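Local coordinates for protein aspartate aminotransferase (Giardia lamblia, PDB 3MEB) that probably catalyses the reversible transfer of an amino group from L-aspartate to 2-oxoglutarate, using pyridoxal 5'-phosphate and working as a homodimer, at residues A[89-94]-A[325-330]; A[119-124]-A[312-317]. All coordinates share one frame; numbering follows the deposited sequence.

Contact 1: A[89-94]-A[325-330]; sequences EYPPVA and SAIHGA
Pro91 and Ile327 meet where, in this aminotransferase of the fold-type I group, the loop between helices 70-81 and 97-108 crosses the start of helix 327-337. The apolar part is small and turns on one methyl group. Ile327 directs CG2 at the proline ring, and the two side chains cross at about a right angle, with Pro91 CD 3.7 Å from Ile327 CG2. That methyl is presented by a chi1 of 63°, which sets CG1 between the backbone N and the carbonyl carbon and leaves CG2 beside the N.

The polar part is carried by two waters, both held at Ser325. Water 1 accepts from Ser325 N (3.0 Å) and donates to Pro92 O (3.0 Å). Water 2 joins Ser325 OG (2.7 Å) to Val93 O (2.8 Å); the same hydroxyl is also bonded to Trp322 NE1. Both waters thus bridge Ser325 to backbone carbonyls of the loop, though for each more acceptors are in reach than protons.

Dimer contacts continue from the loop. Glu89 forms a salt bridge with Arg60 of the second subunit. Tyr90, known to bind pyridoxal phosphate though without that ligand in this chain's model, packs on Lys277 of that subunit, consistent with service to the neighbouring active site. The buried Ser325 O has no polar partner in the model, and Pro91 CG lies 3.5 Å from this Ser325 O.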
ATOM      1  N   GLU A  89       4.893 -15.186   2.007  1.00  2.00           N
ATOM      2  CA  GLU A  89       3.766 -15.231   2.917  1.00  2.00           C
ATOM      3  C   GLU A  89       3.495 -13.863   3.469  1.00  2.00           C
ATOM      4  O   GLU A  89       4.314 -12.940   3.325  1.00  2.00           O
ATOM      5  CB  GLU A  89       4.004 -16.233   4.047  1.00  2.00           C
ATOM      6  CG  GLU A  89       4.340 -17.670   3.556  1.00  2.00           C
ATOM      7  CD  GLU A  89       3.247 -18.212   2.631  1.00  2.00           C
ATOM      8  OE1 GLU A  89       2.084 -18.149   3.061  1.00  2.00           O
ATOM      9  OE2 GLU A  89       3.548 -18.657   1.503  1.00  2.00           O
ATOM     10  N   TYR A  90       2.329 -13.706   4.065  1.00  2.00           N
ATOM     11  CA  TYR A  90       2.000 -12.433   4.668  1.00  2.00           C
ATOM     12  C   TYR A  90       3.073 -12.133   5.738  1.00  2.00           C
ATOM     13  O   TYR A  90       3.343 -12.989   6.572  1.00  2.00           O
ATOM     14  CB  TYR A  90       0.649 -12.466   5.342  1.00  2.12           C
ATOM     15  CG  TYR A  90      -0.565 -12.562   4.446  1.00  3.03           C
ATOM     16  CD1 TYR A  90      -0.844 -11.577   3.485  1.00  3.37           C
ATOM     17  CD2 TYR A  90      -1.470 -13.614   4.593  1.00  5.71           C
ATOM     18  CE1 TYR A  90      -2.003 -11.634   2.694  1.00  3.92           C
ATOM     19  CE2 TYR A  90      -2.631 -13.683   3.812  1.00  5.22           C
ATOM     20  CZ  TYR A  90      -2.880 -12.700   2.864  1.00  5.82           C
ATOM     21  OH  TYR A  90      -3.999 -12.803   2.102  1.00  6.57           O
ATOM     22  N   PRO A  91       3.664 -10.923   5.708  1.00  2.00           N
ATOM     23  CA  PRO A  91       4.568 -10.571   6.796  1.00  2.19           C
ATOM     24  C   PRO A  91       3.832 -10.249   8.087  1.00  2.27           C
ATOM     25  O   PRO A  91       2.581 -10.170   8.116  1.00  3.27           O
ATOM     26  CB  PRO A  91       5.254  -9.302   6.272  1.00  2.00           C
ATOM     27  CG  PRO A  91       4.160  -8.628   5.478  1.00  2.46           C
ATOM     28  CD  PRO A  91       3.418  -9.774   4.813  1.00  2.00           C
ATOM     29  N   PRO A  92       4.597 -10.121   9.175  1.00  2.41           N
ATOM     30  CA  PRO A  92       4.003  -9.658  10.408  1.00  2.53           C
ATOM     31  C   PRO A  92       3.382  -8.302  10.159  1.00  2.79           C
ATOM     32  O   PRO A  92       3.904  -7.521   9.353  1.00  2.65           O
ATOM     33  CB  PRO A  92       5.199  -9.586  11.372  1.00  2.95           C
ATOM     34  CG  PRO A  92       6.192 -10.474  10.831  1.00  2.38           C
ATOM     35  CD  PRO A  92       5.990 -10.563   9.347  1.00  2.61           C
ATOM     36  N   VAL A  93       2.266  -8.008  10.822  1.00  2.70           N
ATOM     37  CA  VAL A  93       1.522  -6.792  10.506  1.00  2.15           C
ATOM     38  C   VAL A  93       2.382  -5.475  10.636  1.00  2.58           C
ATOM     39  O   VAL A  93       2.183  -4.538   9.862  1.00  2.57           O
ATOM     40  CB  VAL A  93       0.188  -6.708  11.318  1.00  2.00           C
ATOM     41  CG1 VAL A  93      -0.854  -7.755  10.804  1.00  2.86           C
ATOM     42  CG2 VAL A  93       0.443  -6.929  12.794  1.00  2.00           C
ATOM     43  N   ALA A  94       3.294  -5.396  11.609  1.00  2.22           N
ATOM     44  CA  ALA A  94       4.148  -4.209  11.796  1.00  2.01           C
ATOM     45  C   ALA A  94       5.360  -4.248  10.875  1.00  2.05           C
ATOM     46  O   ALA A  94       6.022  -3.255  10.683  1.00  2.50           O
ATOM     47  CB  ALA A  94       4.611  -4.080  13.258  1.00  2.21           C
ATOM     48  N   SER A 325       1.974  -4.655   4.911  1.00  2.23           N
ATOM     49  CA  SER A 325       2.793  -3.894   3.979  1.00  2.00           C
ATOM     50  C   SER A 325       3.614  -4.851   3.091  1.00  2.45           C
ATOM     51  O   SER A 325       3.483  -6.084   3.209  1.00  2.96           O
ATOM     52  CB  SER A 325       3.596  -2.827   4.746  1.00  2.25           C
ATOM     53  OG  SER A 325       2.715  -1.805   5.278  1.00  2.35           O
ATOM     54  N   ALA A 326       4.364  -4.306   2.149  1.00  2.00           N
ATOM     55  CA  ALA A 326       4.914  -5.090   1.058  1.00  2.48           C
ATOM     56  C   ALA A 326       6.327  -5.611   1.345  1.00  2.55           C
ATOM     57  O   ALA A 326       7.211  -4.862   1.729  1.00  2.69           O
ATOM     58  CB  ALA A 326       4.903  -4.285  -0.236  1.00  2.00           C
ATOM     59  N   ILE A 327       6.542  -6.891   1.108  1.00  2.00           N
ATOM     60  CA  ILE A 327       7.734  -7.574   1.610  1.00  2.00           C
ATOM     61  C   ILE A 327       9.040  -7.297   0.855  1.00  2.00           C
ATOM     62  O   ILE A 327      10.098  -7.313   1.444  1.00  2.00           O
ATOM     63  CB  ILE A 327       7.520  -9.078   1.680  1.00  2.00           C
ATOM     64  CG1 ILE A 327       7.274  -9.714   0.292  1.00  2.73           C
ATOM     65  CG2 ILE A 327       6.344  -9.414   2.631  1.00  2.00           C
ATOM     66  CD1 ILE A 327       6.872 -11.229   0.349  1.00  2.00           C
ATOM     67  N   HIS A 328       8.973  -7.042  -0.440  1.00  2.00           N
ATOM     68  CA  HIS A 328      10.192  -7.120  -1.252  1.00  2.00           C
ATOM     69  C   HIS A 328      11.202  -6.049  -0.909  1.00  2.00           C
ATOM     70  O   HIS A 328      12.409  -6.338  -0.730  1.00  2.00           O
ATOM     71  CB  HIS A 328       9.906  -7.101  -2.751  1.00  2.00           C
ATOM     72  CG  HIS A 328      11.064  -7.629  -3.553  1.00  2.00           C
ATOM     73  ND1 HIS A 328      11.365  -8.962  -3.596  1.00  2.00           N
ATOM     74  CD2 HIS A 328      12.024  -7.003  -4.267  1.00  2.00           C
ATOM     75  CE1 HIS A 328      12.454  -9.150  -4.320  1.00  3.51           C
ATOM     76  NE2 HIS A 328      12.884  -7.974  -4.736  1.00  2.00           N
ATOM     77  N   GLY A 329      10.723  -4.810  -0.757  1.00  2.00           N
ATOM     78  CA  GLY A 329      11.611  -3.736  -0.338  1.00  2.00           C
ATOM     79  C   GLY A 329      12.135  -3.927   1.070  1.00  2.00           C
ATOM     80  O   GLY A 329      13.268  -3.508   1.382  1.00  2.00           O
ATOM     81  N   ALA A 330      11.294  -4.466   1.943  1.00  2.00           N
ATOM     82  CA  ALA A 330      11.691  -4.750   3.357  1.00  2.00           C
ATOM     83  C   ALA A 330      12.854  -5.741   3.418  1.00  2.00           C
ATOM     84  O   ALA A 330      13.799  -5.573   4.206  1.00  2.00           O
ATOM     85  CB  ALA A 330      10.516  -5.330   4.150  1.00  2.00           C
TER
HETATM   86  O   HOH W   1       3.689  -5.381   7.242  1.00  4.66           O
HETATM   87  O   HOH W   2       2.749  -2.545   7.923  1.00  3.33           O

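Contact 2: A[119-124]-A[312-317]; sequences RIASCQ and SGMTLQ
Thr315, whose methyl group touches Cys123, turns its hydroxyl back into its own helix, towards a carbonyl oxygen that two groups approach: Ser312 O receives the helical bond from Leu316 N (3.0 Å), while Thr315 OG1 lies 3.1 Å from the same Ser312 O. The hydroxyl's one proton also has Val311 O within reach, so its bond may be shared between the two carbonyls. A chi1 of 61° places OG1 there and sets CG2 beside the backbone N, looking out to the strand. The two branches divide the work: the hydroxyl turns to the helix, while Thr315 CG2 rests 3.6 Å from Cys123 SG.

Strand 120-125 is an outermost strand of the mixed seven-stranded sheet in the large domain of the fold-type I aminotransferases, bonded to the antiparallel strand 287-292. Helix 300-319 lies over one face of it, the local axes 8.7 Å apart and only 19° from parallel. Ala121 and Cys123 point to that helix; between them Ser122 points the other way, where its hydroxyl bonds to Gln104 and His290.

Met314 runs back along the strand to cover both residues. Its sulfur sits near Cys123, with Met314 SD 4.0 Å from Cys123 CB, and a bend at chi3 (-90°) swings the terminal methyl on to Ala121. There Met314 CE is 4.0 Å from Ala121 CB and 3.9 Å from Ala121 O. Cys123 SG has the CB of Met314 and the methyl of Thr315 beside it. Met314 also touches Leu289 on the adjoining strand.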
ATOM      1  N   ARG A 119      11.058   3.770  23.953  1.00  2.00           N
ATOM      2  CA  ARG A 119      10.261   4.941  23.536  1.00  2.00           C
ATOM      3  C   ARG A 119       9.825   4.906  22.076  1.00  2.00           C
ATOM      4  O   ARG A 119       8.977   5.698  21.693  1.00  2.00           O
ATOM      5  CB  ARG A 119      11.051   6.214  23.794  1.00  2.00           C
ATOM      6  CG  ARG A 119      11.162   6.562  25.266  1.00  2.00           C
ATOM      7  CD  ARG A 119      12.299   7.498  25.487  1.00  2.10           C
ATOM      8  NE  ARG A 119      12.134   8.735  24.745  1.00  2.00           N
ATOM      9  CZ  ARG A 119      13.048   9.680  24.652  1.00  2.00           C
ATOM     10  NH1 ARG A 119      14.219   9.554  25.266  1.00  2.02           N
ATOM     11  NH2 ARG A 119      12.780  10.759  23.954  1.00  4.07           N
ATOM     12  N   ILE A 120      10.380   3.978  21.278  1.00  2.00           N
ATOM     13  CA  ILE A 120      10.121   3.950  19.842  1.00  2.00           C
ATOM     14  C   ILE A 120       9.091   2.915  19.408  1.00  2.00           C
ATOM     15  O   ILE A 120       9.279   1.695  19.621  1.00  2.00           O
ATOM     16  CB  ILE A 120      11.386   3.694  19.008  1.00  2.00           C
ATOM     17  CG1 ILE A 120      12.513   4.670  19.348  1.00  2.00           C
ATOM     18  CG2 ILE A 120      11.068   3.839  17.505  1.00  2.00           C
ATOM     19  CD1 ILE A 120      13.918   4.255  18.672  1.00  2.00           C
ATOM     20  N   ALA A 121       8.020   3.399  18.778  1.00  2.00           N
ATOM     21  CA  ALA A 121       6.986   2.565  18.215  1.00  2.00           C
ATOM     22  C   ALA A 121       7.142   2.586  16.694  1.00  2.14           C
ATOM     23  O   ALA A 121       6.999   3.644  16.103  1.00  2.73           O
ATOM     24  CB  ALA A 121       5.637   3.090  18.614  1.00  2.00           C
ATOM     25  N   SER A 122       7.479   1.443  16.075  1.00  2.00           N
ATOM     26  CA  SER A 122       7.821   1.410  14.662  1.00  2.00           C
ATOM     27  C   SER A 122       6.881   0.505  13.937  1.00  2.00           C
ATOM     28  O   SER A 122       6.554  -0.585  14.425  1.00  2.00           O
ATOM     29  CB  SER A 122       9.265   0.963  14.432  1.00  2.00           C
ATOM     30  OG  SER A 122      10.200   1.742  15.188  1.00  2.00           O
ATOM     31  N   CYS A 123       6.423   0.950  12.776  1.00  2.00           N
ATOM     32  CA  CYS A 123       5.554   0.120  11.935  1.00  2.00           C
ATOM     33  C   CYS A 123       5.886   0.379  10.474  1.00  2.00           C
ATOM     34  O   CYS A 123       5.861   1.530  10.025  1.00  2.00           O
ATOM     35  CB  CYS A 123       4.074   0.450  12.208  1.00  2.00           C
ATOM     36  SG  CYS A 123       2.824  -0.451  11.296  1.00  2.33           S
ATOM     37  N   GLN A 124       6.199  -0.692   9.751  1.00  2.00           N
ATOM     38  CA  GLN A 124       6.379  -0.607   8.326  1.00  2.00           C
ATOM     39  C   GLN A 124       5.177   0.015   7.671  1.00  2.12           C
ATOM     40  O   GLN A 124       4.024  -0.234   8.071  1.00  2.00           O
ATOM     41  CB  GLN A 124       6.585  -1.995   7.702  1.00  2.00           C
ATOM     42  CG  GLN A 124       6.975  -1.944   6.246  1.00  3.78           C
ATOM     43  CD  GLN A 124       7.374  -3.302   5.709  1.00  2.00           C
ATOM     44  OE1 GLN A 124       7.847  -4.151   6.467  1.00  3.30           O
ATOM     45  NE2 GLN A 124       7.105  -3.545   4.435  1.00  2.96           N
ATOM     46  N   SER A 312       0.122  -1.212  17.868  1.00  2.00           N
ATOM     47  CA  SER A 312      -1.166  -1.908  17.701  1.00  2.07           C
ATOM     48  C   SER A 312      -2.223  -1.021  16.987  1.00  2.62           C
ATOM     49  O   SER A 312      -2.984  -1.492  16.119  1.00  3.75           O
ATOM     50  CB  SER A 312      -1.643  -2.459  19.053  1.00  2.00           C
ATOM     51  OG  SER A 312      -2.488  -1.579  19.768  1.00  2.00           O
ATOM     52  N   GLY A 313      -2.232   0.277  17.283  1.00  2.48           N
ATOM     53  CA  GLY A 313      -3.170   1.184  16.598  1.00  2.48           C
ATOM     54  C   GLY A 313      -2.774   1.389  15.142  1.00  2.04           C
ATOM     55  O   GLY A 313      -3.624   1.324  14.229  1.00  2.00           O
ATOM     56  N   MET A 314      -1.492   1.653  14.896  1.00  2.05           N
ATOM     57  CA  MET A 314      -1.042   1.800  13.478  1.00  2.34           C
ATOM     58  C   MET A 314      -1.423   0.569  12.645  1.00  2.00           C
ATOM     59  O   MET A 314      -1.904   0.687  11.506  1.00  2.00           O
ATOM     60  CB  MET A 314       0.474   2.047  13.397  1.00  2.00           C
ATOM     61  CG  MET A 314       0.875   3.386  13.982  1.00  2.87           C
ATOM     62  SD  MET A 314       2.626   3.782  13.887  1.00  4.91           S
ATOM     63  CE  MET A 314       3.241   3.126  15.398  1.00  4.84           C
ATOM     64  N   THR A 315      -1.212  -0.617  13.210  1.00  2.18           N
ATOM     65  CA  THR A 315      -1.451  -1.860  12.448  1.00  2.35           C
ATOM     66  C   THR A 315      -2.940  -2.108  12.249  1.00  2.30           C
ATOM     67  O   THR A 315      -3.364  -2.707  11.244  1.00  2.00           O
ATOM     68  CB  THR A 315      -0.736  -3.077  13.055  1.00  3.04           C
ATOM     69  OG1 THR A 315      -1.201  -3.324  14.385  1.00  2.49           O
ATOM     70  CG2 THR A 315       0.831  -2.864  13.027  1.00  2.00           C
ATOM     71  N   LEU A 316      -3.753  -1.619  13.172  1.00  2.00           N
ATOM     72  CA  LEU A 316      -5.192  -1.710  12.997  1.00  2.00           C
ATOM     73  C   LEU A 316      -5.601  -0.779  11.833  1.00  2.00           C
ATOM     74  O   LEU A 316      -6.363  -1.165  10.968  1.00  2.00           O
ATOM     75  CB  LEU A 316      -5.921  -1.336  14.277  1.00  2.00           C
ATOM     76  CG  LEU A 316      -7.424  -1.262  14.169  1.00  2.72           C
ATOM     77  CD1 LEU A 316      -8.076  -2.534  13.591  1.00  2.00           C
ATOM     78  CD2 LEU A 316      -7.949  -0.855  15.551  1.00  2.00           C
ATOM     79  N   GLN A 317      -5.029   0.434  11.799  1.00  2.00           N
ATOM     80  CA  GLN A 317      -5.291   1.350  10.679  1.00  2.00           C
ATOM     81  C   GLN A 317      -4.952   0.709   9.358  1.00  2.00           C
ATOM     82  O   GLN A 317      -5.762   0.708   8.403  1.00  2.00           O
ATOM     83  CB  GLN A 317      -4.489   2.643  10.841  1.00  2.00           C
ATOM     84  CG  GLN A 317      -4.973   3.553  12.002  1.00  2.00           C
ATOM     85  CD  GLN A 317      -3.947   4.585  12.283  1.00  4.80           C
ATOM     86  OE1 GLN A 317      -3.386   4.663  13.400  1.00  7.14           O
ATOM     87  NE2 GLN A 317      -3.611   5.355  11.255  1.00  3.04           N
TER

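The two contacts, both mostly buried, illustrate how chemistry follows place in the fold. Contact 2 packs a helix on the edge strand of the central sheet, chiefly with methyl groups and sulfur. Contact 1 joins a loop to a helix start at the dimer interface, and its polar links run through two waters. They share no segment, but helix 300-319 of contact 2 is the one preceding helix 327-337 of contact 1, and Gln124 ties the two together: its N lies 2.7 Å from Ala94 O, a probable hydrogen bond. Both reach the second subunit, contact 1 close to the cofactor sites and contact 2 farther off.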